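Member of s1p family of ribosomal proteins (Pyrococcus furiosus, PDB 5YH1) probably degrades nucleic acids as an exonuclease, this chain being the manganese-binding DHH part of a longer protein that also carries S1 and zinc-finger regions. Local coordinates at residues Gly139-Thr142 with Glu143-Pro146; Ile260-Glu263 with Ala264-Lys268; Thr328-Val331 with Glu332-Ala335; His353-Gln357 with Tyr358-Ser362; Lys422-Glu425 with Val426-Phe430. One frame throughout, in Å; residues are numbered along the deposited sequence.

Overall arrangement
All five contacts are local turns or helix segments, met in order from contact 1 to contact 5 along the chain. Contacts 1 and 2 belong to the half built on the five-stranded parallel sheet, which also holds the manganese ion; contact 1 leads into helix 145-152, contact 2 closes helix 250-267, and their centres are about 25 Å apart. Contacts 3, 4 and 5 belong to the C-terminal half around the six-stranded mixed sheet. Contact 3 ends strand 325-330, contact 4 ends helix 343-358 and contact 5 opens helix 423-435. Contacts 3 and 5, with centres about 16 Å apart, touch where D330 meets R423. The chain thus pairs a metal-binding half with a C-terminal half.

Contact 1: residues Gly139-Thr142 with Glu143-Pro146; sequences GGTT and EDIP
T141 and D144 close the turn that leads from the metal-binding loop into helix 145-152. The side-chain hydrogen bonds converge on one carboxylate oxygen. The D144 side chain folds back to the N-H three residues before it, OD2 receiving T141 N at 3.1 Å on its anti lone pair, and OD2 takes the hydroxyl T141 OG1 at 2.9 Å from above the carboxylate plane. With chi1 of T141 at 76°, OG1 sits between the backbone N and the carbonyl carbon, which aims it at D144 while letting it accept a weak bond from E143 N.

Two backbone bonds add to the grip: D144 N reaches T141 O at 3.1 Å, and I145 N reaches T142 O at 3.2 Å, both spanning three residues, as in the 3-10 turn that runs into helix 145-152.

One water takes part, donating to D144 OD2 at 2.7 Å and accepting from G139 N. On the carboxylate face opposite T141 OG1, G139 CA lies 3.2 Å from D144 CG. Outside the turn, D144 OD1 is held by Y107 N, T142 OG1 pairs with D168, and G140 N binds D162, next to the manganese ligand H163.

Three donors on OD2 and another on OD1 hold the buried D144 side chain at both oxygens. Such a setting would favour its ionised form and is consistent with a well-ordered loop after the manganese ligand D137.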
# COMPACT_ATOMS: atom_id res chain seq x y z
N GLY A 139 -2.15 2.91 -23.35
CA GLY A 139 -3.53 3.03 -23.81
C GLY A 139 -3.82 2.60 -25.23
O GLY A 139 -4.98 2.38 -25.59
N GLY A 140 -2.79 2.48 -26.05
CA GLY A 140 -2.96 2.22 -27.48
C GLY A 140 -2.96 0.75 -27.89
O GLY A 140 -2.76 0.46 -29.06
N THR A 141 -3.17 -0.16 -26.94
CA THR A 141 -3.13 -1.59 -27.23
C THR A 141 -4.36 -2.34 -26.76
O THR A 141 -5.21 -1.81 -26.04
CB THR A 141 -1.92 -2.29 -26.57
OG1 THR A 141 -2.18 -2.47 -25.18
CG2 THR A 141 -0.61 -1.50 -26.79
N THR A 142 -4.42 -3.60 -27.18
CA THR A 142 -5.51 -4.49 -26.83
C THR A 142 -5.59 -4.77 -25.31
O THR A 142 -6.67 -4.99 -24.78
CB THR A 142 -5.39 -5.78 -27.67
OG1 THR A 142 -5.67 -5.45 -29.04
CG2 THR A 142 -6.36 -6.87 -27.20
N GLU A 143 -4.46 -4.69 -24.62
CA GLU A 143 -4.43 -4.88 -23.15
C GLU A 143 -5.15 -3.75 -22.41
O GLU A 143 -5.45 -3.88 -21.22
CB GLU A 143 -2.98 -4.98 -22.64
CG GLU A 143 -2.33 -6.34 -22.85
CD GLU A 143 -2.15 -6.71 -24.32
OE1 GLU A 143 -2.50 -7.85 -24.70
OE2 GLU A 143 -1.67 -5.86 -25.11
N ASP A 144 -5.42 -2.65 -23.10
CA ASP A 144 -6.13 -1.52 -22.52
C ASP A 144 -7.65 -1.61 -22.65
O ASP A 144 -8.37 -0.86 -21.97
CB ASP A 144 -5.62 -0.23 -23.14
CG ASP A 144 -4.13 -0.03 -22.90
OD1 ASP A 144 -3.76 0.22 -21.74
OD2 ASP A 144 -3.34 -0.15 -23.87
N ILE A 145 -8.14 -2.52 -23.49
CA ILE A 145 -9.58 -2.61 -23.79
C ILE A 145 -10.48 -2.89 -22.56
O ILE A 145 -11.54 -2.26 -22.40
CB ILE A 145 -9.83 -3.61 -24.94
CG1 ILE A 145 -9.34 -2.98 -26.25
CG2 ILE A 145 -11.31 -3.98 -25.05
CD1 ILE A 145 -9.39 -3.89 -27.47
N PRO A 146 -10.07 -3.82 -21.69
CA PRO A 146 -10.88 -4.05 -20.48
C PRO A 146 -11.18 -2.78 -19.69
O PRO A 146 -12.30 -2.59 -19.24
CB PRO A 146 -10.02 -5.01 -19.67
CG PRO A 146 -9.26 -5.78 -20.71
CD PRO A 146 -8.99 -4.82 -21.83
O HOH W 1 -0.80 0.20 -23.16

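Contact 2: residues Ile260-Glu263 with Ala264-Lys268; sequences IDHE and AFYWK
W267 folds back over E263, the tight part of the contact. A chi1 of 72° sets the indole between the backbone N and the carbonyl carbon, and one face covers the preceding turn: E263 O lies against that face, and E263 CB is 3.6 Å from W267 CZ3. E263 O also accepts W267 N at 3.0 Å, while I260 O takes A264 N at 2.8 Å.

H262 and Y266 pack one turn apart. Y266 CE2 sits over a face of the imidazole, 3.4 Å from H262 NE2, but the ring planes meet obliquely at 55°. At its edge H262 ND1 donates to E263 OE1 at 2.7 Å in the ring plane; NE2 and Y266 OH both pair with K303. F265 CD2 lies over the centre of a Y266 ring face.

The loose side is K268, exposed, the first residue past the helix, with positive phi.

D261 bonds T66, its side chain about 8 Å from those of the manganese ligands D67 and D229. Helix 286-311 packs on H262 and E263, helix 66-86 on I260 and A264, and W267 NE1 reaches Y69. R150 of the third subunit makes a salt bridge with E263 OE2, placing this end of helix 250-267 at the subunit interface.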
# COMPACT_ATOMS: atom_id res chain seq x y z
N ILE A 260 14.90 11.38 -13.18
CA ILE A 260 13.45 11.17 -13.18
C ILE A 260 13.09 9.72 -12.87
O ILE A 260 12.24 9.46 -12.00
CB ILE A 260 12.80 11.60 -14.51
CG1 ILE A 260 12.86 13.12 -14.65
CG2 ILE A 260 11.35 11.13 -14.57
CD1 ILE A 260 12.60 13.62 -16.06
N ASP A 261 13.73 8.78 -13.56
CA ASP A 261 13.45 7.36 -13.38
C ASP A 261 13.80 6.87 -11.96
O ASP A 261 13.15 5.97 -11.43
CB ASP A 261 14.18 6.50 -14.42
CG ASP A 261 13.67 6.74 -15.85
OD1 ASP A 261 12.51 7.17 -16.05
OD2 ASP A 261 14.43 6.47 -16.79
N HIS A 262 14.82 7.48 -11.36
CA HIS A 262 15.23 7.16 -9.99
C HIS A 262 14.21 7.70 -8.99
O HIS A 262 13.63 6.95 -8.23
CB HIS A 262 16.63 7.71 -9.71
CG HIS A 262 17.11 7.50 -8.31
ND1 HIS A 262 16.84 8.39 -7.29
CD2 HIS A 262 17.85 6.51 -7.76
CE1 HIS A 262 17.40 7.95 -6.18
NE2 HIS A 262 18.01 6.81 -6.44
N GLU A 263 13.97 9.01 -9.03
CA GLU A 263 13.00 9.62 -8.13
C GLU A 263 11.60 8.98 -8.26
O GLU A 263 10.94 8.73 -7.25
CB GLU A 263 12.92 11.14 -8.32
CG GLU A 263 14.22 11.89 -8.05
CD GLU A 263 14.82 11.61 -6.68
OE1 GLU A 263 15.69 10.71 -6.57
OE2 GLU A 263 14.44 12.29 -5.70
N ALA A 264 11.16 8.71 -9.48
CA ALA A 264 9.81 8.14 -9.69
C ALA A 264 9.68 6.73 -9.12
O ALA A 264 8.59 6.31 -8.75
CB ALA A 264 9.43 8.15 -11.16
N PHE A 265 10.78 5.99 -9.09
CA PHE A 265 10.82 4.69 -8.43
C PHE A 265 10.43 4.83 -6.95
O PHE A 265 9.69 4.01 -6.42
CB PHE A 265 12.21 4.06 -8.57
CG PHE A 265 12.37 2.76 -7.84
CD1 PHE A 265 12.06 1.55 -8.45
CD2 PHE A 265 12.84 2.73 -6.52
CE1 PHE A 265 12.21 0.35 -7.77
CE2 PHE A 265 12.97 1.54 -5.83
CZ PHE A 265 12.66 0.34 -6.46
N TYR A 266 10.93 5.87 -6.30
CA TYR A 266 10.70 6.05 -4.87
C TYR A 266 9.37 6.74 -4.52
O TYR A 266 8.80 6.43 -3.48
CB TYR A 266 11.87 6.79 -4.22
CG TYR A 266 13.12 5.94 -4.14
CD1 TYR A 266 13.28 4.97 -3.14
CD2 TYR A 266 14.14 6.10 -5.07
CE1 TYR A 266 14.44 4.20 -3.07
CE2 TYR A 266 15.30 5.34 -5.00
CZ TYR A 266 15.44 4.39 -4.01
OH TYR A 266 16.60 3.65 -3.97
N TRP A 267 8.88 7.64 -5.36
CA TRP A 267 7.60 8.26 -5.05
C TRP A 267 6.40 7.45 -5.56
O TRP A 267 5.27 7.78 -5.25
CB TRP A 267 7.54 9.75 -5.44
CG TRP A 267 7.48 10.10 -6.90
CD1 TRP A 267 6.64 9.58 -7.84
CD2 TRP A 267 8.23 11.14 -7.56
NE1 TRP A 267 6.86 10.19 -9.06
CE2 TRP A 267 7.82 11.15 -8.92
CE3 TRP A 267 9.21 12.04 -7.15
CZ2 TRP A 267 8.37 12.02 -9.86
CZ3 TRP A 267 9.75 12.92 -8.09
CH2 TRP A 267 9.33 12.89 -9.43
N LYS A 268 6.66 6.42 -6.37
CA LYS A 268 5.68 5.37 -6.70
C LYS A 268 4.35 5.88 -7.33
O LYS A 268 4.34 6.33 -8.47
CB LYS A 268 5.40 4.50 -5.46
CG LYS A 268 6.50 3.51 -5.12
CD LYS A 268 6.27 2.84 -3.76
CE LYS A 268 5.04 1.93 -3.73
NZ LYS A 268 5.35 0.51 -4.08

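Contact 3: residues Thr328-Val331 with Glu332-Ala335; sequences TIDV and ELYA
The Y334 ring and the D330 carboxylate are the flat groups here. Over one face of the tyrosine lies L333 CB, offset toward the rim, and H314 also stacks on this ring; D330 CB approaches ring atom Y334 CD2 at 4.1 Å, while D330 O comes at the ring obliquely. The carboxylate, in turn, is met by two backbone N-H groups at one oxygen. E332 N reaches D330 OD1 at 3.0 Å nearly along the C-O axis, whereas L333 N comes to the same oxygen at 2.9 Å from above the carboxylate plane, and far straighter, with an N-H...O angle of 170°. The second oxygen, OD2, lies 3.4 Å from L333 CG.

With CG anti to the backbone N (chi1 -175°), the carboxylate swings forward over the chain that follows. Y334 N closes the turn by binding D330 O at 3.0 Å; I329 CD1 touches Y334 CB, and V331 CB touches A335 CB.

E332 turns its own carboxylate to K337. V331 and A335 pack on L346 of helix 343-358, and L333 and Y334 meet E420 and G421 of the third subunit.

The chemistry is that of an Asx turn: as strand 325-330 ends, one aspartate accepts two N-H groups where the backbone turns. Those donors, together with the R423 guanidinium packed close to OD2, would be expected to stabilise negative charge on D330.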
# COMPACT_ATOMS: atom_id res chain seq x y z
N THR A 328 23.11 -14.28 -19.58
CA THR A 328 22.05 -14.66 -18.64
C THR A 328 22.45 -14.27 -17.23
O THR A 328 23.62 -14.35 -16.85
CB THR A 328 21.77 -16.17 -18.68
OG1 THR A 328 22.97 -16.88 -18.36
CG2 THR A 328 21.29 -16.59 -20.05
N ILE A 329 21.46 -13.83 -16.46
CA ILE A 329 21.66 -13.43 -15.08
C ILE A 329 20.41 -13.72 -14.26
O ILE A 329 19.30 -13.33 -14.63
CB ILE A 329 22.08 -11.94 -14.96
CG1 ILE A 329 22.18 -11.49 -13.50
CG2 ILE A 329 21.12 -11.03 -15.71
CD1 ILE A 329 23.29 -12.17 -12.74
N ASP A 330 20.61 -14.42 -13.16
CA ASP A 330 19.54 -14.72 -12.20
C ASP A 330 19.43 -13.54 -11.25
O ASP A 330 20.20 -13.43 -10.28
CB ASP A 330 19.89 -16.00 -11.44
CG ASP A 330 18.78 -16.44 -10.50
OD1 ASP A 330 18.02 -15.58 -9.99
OD2 ASP A 330 18.69 -17.67 -10.27
N VAL A 331 18.48 -12.65 -11.52
CA VAL A 331 18.29 -11.46 -10.70
C VAL A 331 17.48 -11.69 -9.42
O VAL A 331 17.28 -10.76 -8.67
CB VAL A 331 17.71 -10.27 -11.50
CG1 VAL A 331 18.64 -9.90 -12.65
CG2 VAL A 331 16.31 -10.57 -12.03
N GLU A 332 17.01 -12.91 -9.17
CA GLU A 332 16.49 -13.25 -7.85
C GLU A 332 17.66 -13.60 -6.91
O GLU A 332 17.72 -13.09 -5.81
CB GLU A 332 15.50 -14.42 -7.92
CG GLU A 332 14.60 -14.59 -6.69
CD GLU A 332 13.56 -13.47 -6.49
OE1 GLU A 332 12.94 -13.46 -5.40
OE2 GLU A 332 13.34 -12.61 -7.38
N LEU A 333 18.57 -14.46 -7.36
CA LEU A 333 19.70 -14.88 -6.52
C LEU A 333 20.80 -13.82 -6.37
O LEU A 333 21.44 -13.75 -5.31
CB LEU A 333 20.34 -16.16 -7.06
CG LEU A 333 19.52 -17.45 -7.01
CD1 LEU A 333 20.40 -18.63 -7.39
CD2 LEU A 333 18.89 -17.67 -5.63
N TYR A 334 21.04 -13.02 -7.41
CA TYR A 334 22.22 -12.15 -7.46
C TYR A 334 21.86 -10.71 -7.75
O TYR A 334 22.49 -10.07 -8.58
CB TYR A 334 23.20 -12.66 -8.52
CG TYR A 334 23.61 -14.10 -8.30
CD1 TYR A 334 24.35 -14.47 -7.18
CD2 TYR A 334 23.26 -15.09 -9.21
CE1 TYR A 334 24.72 -15.79 -6.97
CE2 TYR A 334 23.62 -16.41 -9.00
CZ TYR A 334 24.35 -16.75 -7.88
OH TYR A 334 24.71 -18.05 -7.67
N ALA A 335 20.85 -10.20 -7.07
CA ALA A 335 20.52 -8.79 -7.16
C ALA A 335 19.78 -8.42 -5.89
O ALA A 335 19.20 -9.29 -5.26
CB ALA A 335 19.64 -8.52 -8.38

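Contact 4: residues His353-Gln357 with Tyr358-Ser362; sequences HFKEQ and YGEDS
Q357 lies along the face of the ring of its neighbour Y358, and its side chain can be followed outward atom by atom. CB comes first, 3.9 Å from Y358 CD2 at the inner rim. CG then stands over the face as a CH-pi contact, 3.9 Å from the ring centroid and 14° off the normal. Beyond it CD is 3.7 Å from Y358 CE2, and the terminal amide lies almost flat on the ring, the two planes 13° apart. NE2 ends 3.3 Å from Y358 OH, at an angle too poor for a hydrogen bond. This stack follows from an extended chain: a chi1 of -175° carries CG directly away from the main-chain nitrogen, and the chain beyond stays straight.

F354 lies side by side with Y358, its CD2 at 3.7 Å from Y358 CE2, and F354 O approaches the tyrosine near its plane. R325 adds a cation-pi contact to the tyrosine.

In the backbone, Y358 N binds F354 O, and G359 N binds K355 O; just past the helix, at G359, phi turns positive. The chain then makes a type I turn; G359 O accepts both S362 N and S362 OG, the hydroxyl lying in the carbonyl plane.

Across this end, the K355 chain, bent at chi3, brings NZ 3.2 Å from E360 OE1, a weak bond within a salt bridge. E360 OE2 is held by D380 N, so the glutamate links the helix terminus to the loop that carries D380, and its negative charge is probably balanced by K355 and the N-H of D380.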
# COMPACT_ATOMS: atom_id res chain seq x y z
N HIS A 353 26.21 -2.27 -20.49
CA HIS A 353 27.62 -2.56 -20.24
C HIS A 353 28.18 -3.45 -21.34
O HIS A 353 29.29 -3.22 -21.83
CB HIS A 353 27.80 -3.22 -18.88
CG HIS A 353 29.18 -3.75 -18.65
ND1 HIS A 353 30.20 -2.98 -18.13
CD2 HIS A 353 29.70 -4.98 -18.86
CE1 HIS A 353 31.29 -3.72 -18.03
NE2 HIS A 353 31.02 -4.93 -18.47
N PHE A 354 27.41 -4.46 -21.74
CA PHE A 354 27.85 -5.36 -22.80
C PHE A 354 27.88 -4.65 -24.16
O PHE A 354 28.75 -4.94 -24.97
CB PHE A 354 27.01 -6.66 -22.81
CG PHE A 354 27.47 -7.66 -21.79
CD1 PHE A 354 26.95 -7.65 -20.50
CD2 PHE A 354 28.45 -8.58 -22.10
CE1 PHE A 354 27.39 -8.56 -19.54
CE2 PHE A 354 28.90 -9.49 -21.15
CZ PHE A 354 28.37 -9.48 -19.87
N LYS A 355 26.98 -3.69 -24.36
CA LYS A 355 26.97 -2.87 -25.58
C LYS A 355 28.18 -1.93 -25.66
O LYS A 355 28.79 -1.80 -26.72
CB LYS A 355 25.66 -2.07 -25.68
CG LYS A 355 24.52 -2.89 -26.27
CD LYS A 355 23.15 -2.41 -25.86
CE LYS A 355 23.01 -0.91 -25.97
NZ LYS A 355 21.58 -0.51 -25.92
N GLU A 356 28.51 -1.29 -24.55
CA GLU A 356 29.70 -0.45 -24.47
C GLU A 356 30.97 -1.25 -24.76
O GLU A 356 31.85 -0.78 -25.46
CB GLU A 356 29.81 0.22 -23.09
CG GLU A 356 28.86 1.40 -22.94
CD GLU A 356 28.44 1.70 -21.50
OE1 GLU A 356 29.15 1.31 -20.55
OE2 GLU A 356 27.38 2.35 -21.32
N GLN A 357 31.05 -2.47 -24.24
CA GLN A 357 32.24 -3.29 -24.43
C GLN A 357 32.38 -3.88 -25.84
O GLN A 357 33.48 -3.92 -26.38
CB GLN A 357 32.26 -4.41 -23.40
CG GLN A 357 33.52 -5.25 -23.44
CD GLN A 357 33.70 -6.11 -22.22
OE1 GLN A 357 33.00 -5.95 -21.21
NE2 GLN A 357 34.64 -7.04 -22.29
N TYR A 358 31.28 -4.36 -26.42
CA TYR A 358 31.32 -5.09 -27.69
C TYR A 358 30.66 -4.37 -28.86
O TYR A 358 30.79 -4.80 -29.99
CB TYR A 358 30.67 -6.46 -27.52
CG TYR A 358 31.35 -7.32 -26.48
CD1 TYR A 358 32.54 -7.95 -26.76
CD2 TYR A 358 30.80 -7.49 -25.21
CE1 TYR A 358 33.18 -8.73 -25.81
CE2 TYR A 358 31.42 -8.27 -24.26
CZ TYR A 358 32.61 -8.89 -24.57
OH TYR A 358 33.24 -9.68 -23.63
N GLY A 359 29.93 -3.28 -28.59
CA GLY A 359 29.25 -2.52 -29.63
C GLY A 359 27.78 -2.84 -29.76
O GLY A 359 27.38 -4.02 -29.70
N GLU A 360 26.97 -1.79 -29.94
CA GLU A 360 25.52 -1.89 -30.18
C GLU A 360 25.19 -2.73 -31.41
O GLU A 360 24.16 -3.40 -31.45
CB GLU A 360 24.92 -0.49 -30.35
CG GLU A 360 23.48 -0.41 -30.86
CD GLU A 360 22.42 -0.57 -29.78
OE1 GLU A 360 22.35 0.31 -28.89
OE2 GLU A 360 21.63 -1.56 -29.83
N ASP A 361 26.06 -2.70 -32.42
CA ASP A 361 25.77 -3.42 -33.66
C ASP A 361 26.22 -4.86 -33.61
O ASP A 361 25.86 -5.63 -34.49
CB ASP A 361 26.39 -2.69 -34.87
CG ASP A 361 25.80 -1.31 -35.07
OD1 ASP A 361 24.57 -1.16 -34.95
OD2 ASP A 361 26.57 -0.37 -35.33
N SER A 362 26.98 -5.25 -32.59
CA SER A 362 27.24 -6.66 -32.36
C SER A 362 25.92 -7.31 -31.88
O SER A 362 25.11 -6.63 -31.26
CB SER A 362 28.38 -6.87 -31.36
OG SER A 362 27.93 -6.77 -30.02

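Contact 5: residues Lys422-Glu425 with Val426-Phe430; sequences KRKE and VLEAF
The backbone is a first regular helical stretch, with V426 N on K422 O, L427 N on R423 O, E428 N on K424 O and A429 N on E425 O, all at 2.9 to 3.0 Å. K422 stands at the N-cap position.

On the outer side, K424 and E428 form a salt bridge one turn apart: K424 NZ is 3.0 Å from E428 OE2 and meets the carboxylate on its syn side, 34° out of plane. The lysine is bent at chi3 and chi4, which curls its ammonium back toward a glutamate whose chain is extended beyond CG. Both residues are exposed, and the pair lies on the solvent side of the helix.

Apolar packing lines another flank. R423 CG, held trans to the main-chain nitrogen (chi1 -180°), comes to 3.7 Å from L427 CD1 as the two side chains cross, and V426 packs on L400 and A403. The arginine tip is used by another part of the fold, where NH2 binds G370 O, and K422 NZ pairs with D402. K422 also packs on Y334 of the second subunit.

The inward face of helix 423-435 rests on its neighbours: A429 and F430 pack on helix 389-399, L427 and R423 meet Y369 of strand 364-369, and F430 touches F326 of strand 325-330.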
# COMPACT_ATOMS: atom_id res chain seq x y z
N LYS A 422 8.06 -24.44 -14.02
CA LYS A 422 8.47 -24.77 -15.38
C LYS A 422 9.58 -23.83 -15.90
O LYS A 422 9.81 -23.75 -17.11
CB LYS A 422 7.27 -24.73 -16.34
CG LYS A 422 6.14 -25.72 -16.06
CD LYS A 422 6.60 -27.14 -15.74
CE LYS A 422 7.25 -27.84 -16.92
NZ LYS A 422 6.24 -28.59 -17.71
N ARG A 423 10.26 -23.12 -14.99
CA ARG A 423 11.27 -22.15 -15.41
C ARG A 423 12.38 -22.77 -16.26
O ARG A 423 12.70 -22.26 -17.33
CB ARG A 423 11.92 -21.45 -14.21
CG ARG A 423 12.96 -20.43 -14.67
CD ARG A 423 13.49 -19.60 -13.54
NE ARG A 423 14.33 -20.39 -12.66
CZ ARG A 423 14.95 -19.91 -11.59
NH1 ARG A 423 15.69 -20.71 -10.83
NH2 ARG A 423 14.83 -18.62 -11.28
N LYS A 424 12.97 -23.85 -15.76
CA LYS A 424 14.06 -24.53 -16.44
C LYS A 424 13.66 -24.86 -17.89
O LYS A 424 14.40 -24.55 -18.83
CB LYS A 424 14.40 -25.81 -15.69
CG LYS A 424 15.68 -26.52 -16.10
CD LYS A 424 15.60 -27.99 -15.70
CE LYS A 424 16.96 -28.59 -15.36
NZ LYS A 424 17.86 -28.65 -16.54
N GLU A 425 12.48 -25.46 -18.07
CA GLU A 425 12.01 -25.87 -19.40
C GLU A 425 11.76 -24.66 -20.31
O GLU A 425 12.11 -24.69 -21.49
CB GLU A 425 10.73 -26.71 -19.30
CG GLU A 425 10.91 -28.10 -18.71
CD GLU A 425 10.79 -28.15 -17.19
OE1 GLU A 425 10.48 -29.24 -16.67
OE2 GLU A 425 10.98 -27.13 -16.50
N VAL A 426 11.16 -23.61 -19.77
CA VAL A 426 10.88 -22.41 -20.55
C VAL A 426 12.18 -21.72 -21.02
O VAL A 426 12.31 -21.34 -22.19
CB VAL A 426 9.99 -21.43 -19.77
CG1 VAL A 426 9.88 -20.10 -20.50
CG2 VAL A 426 8.61 -22.02 -19.56
N LEU A 427 13.14 -21.57 -20.11
CA LEU A 427 14.37 -20.85 -20.43
C LEU A 427 15.31 -21.66 -21.31
O LEU A 427 15.98 -21.10 -22.16
CB LEU A 427 15.10 -20.40 -19.16
CG LEU A 427 14.31 -19.39 -18.32
CD1 LEU A 427 15.17 -18.91 -17.17
CD2 LEU A 427 13.81 -18.22 -19.16
N GLU A 428 15.35 -22.97 -21.10
CA GLU A 428 16.08 -23.84 -22.02
C GLU A 428 15.45 -23.83 -23.41
O GLU A 428 16.17 -23.85 -24.41
CB GLU A 428 16.19 -25.25 -21.46
CG GLU A 428 17.19 -25.35 -20.33
CD GLU A 428 17.35 -26.76 -19.78
OE1 GLU A 428 16.58 -27.66 -20.20
OE2 GLU A 428 18.25 -26.95 -18.94
N ALA A 429 14.12 -23.79 -23.49
CA ALA A 429 13.46 -23.69 -24.79
C ALA A 429 13.70 -22.32 -25.42
O ALA A 429 13.83 -22.20 -26.64
CB ALA A 429 11.97 -23.95 -24.67
N PHE A 430 13.74 -21.28 -24.60
CA PHE A 430 14.08 -19.96 -25.09
C PHE A 430 15.49 -19.97 -25.68
O PHE A 430 15.72 -19.43 -26.76
CB PHE A 430 13.99 -18.91 -23.99
CG PHE A 430 14.33 -17.52 -24.45
CD1 PHE A 430 13.36 -16.71 -25.01
CD2 PHE A 430 15.63 -17.04 -24.36
CE1 PHE A 430 13.67 -15.43 -25.45
CE2 PHE A 430 15.94 -15.77 -24.79
CZ PHE A 430 14.97 -14.96 -25.34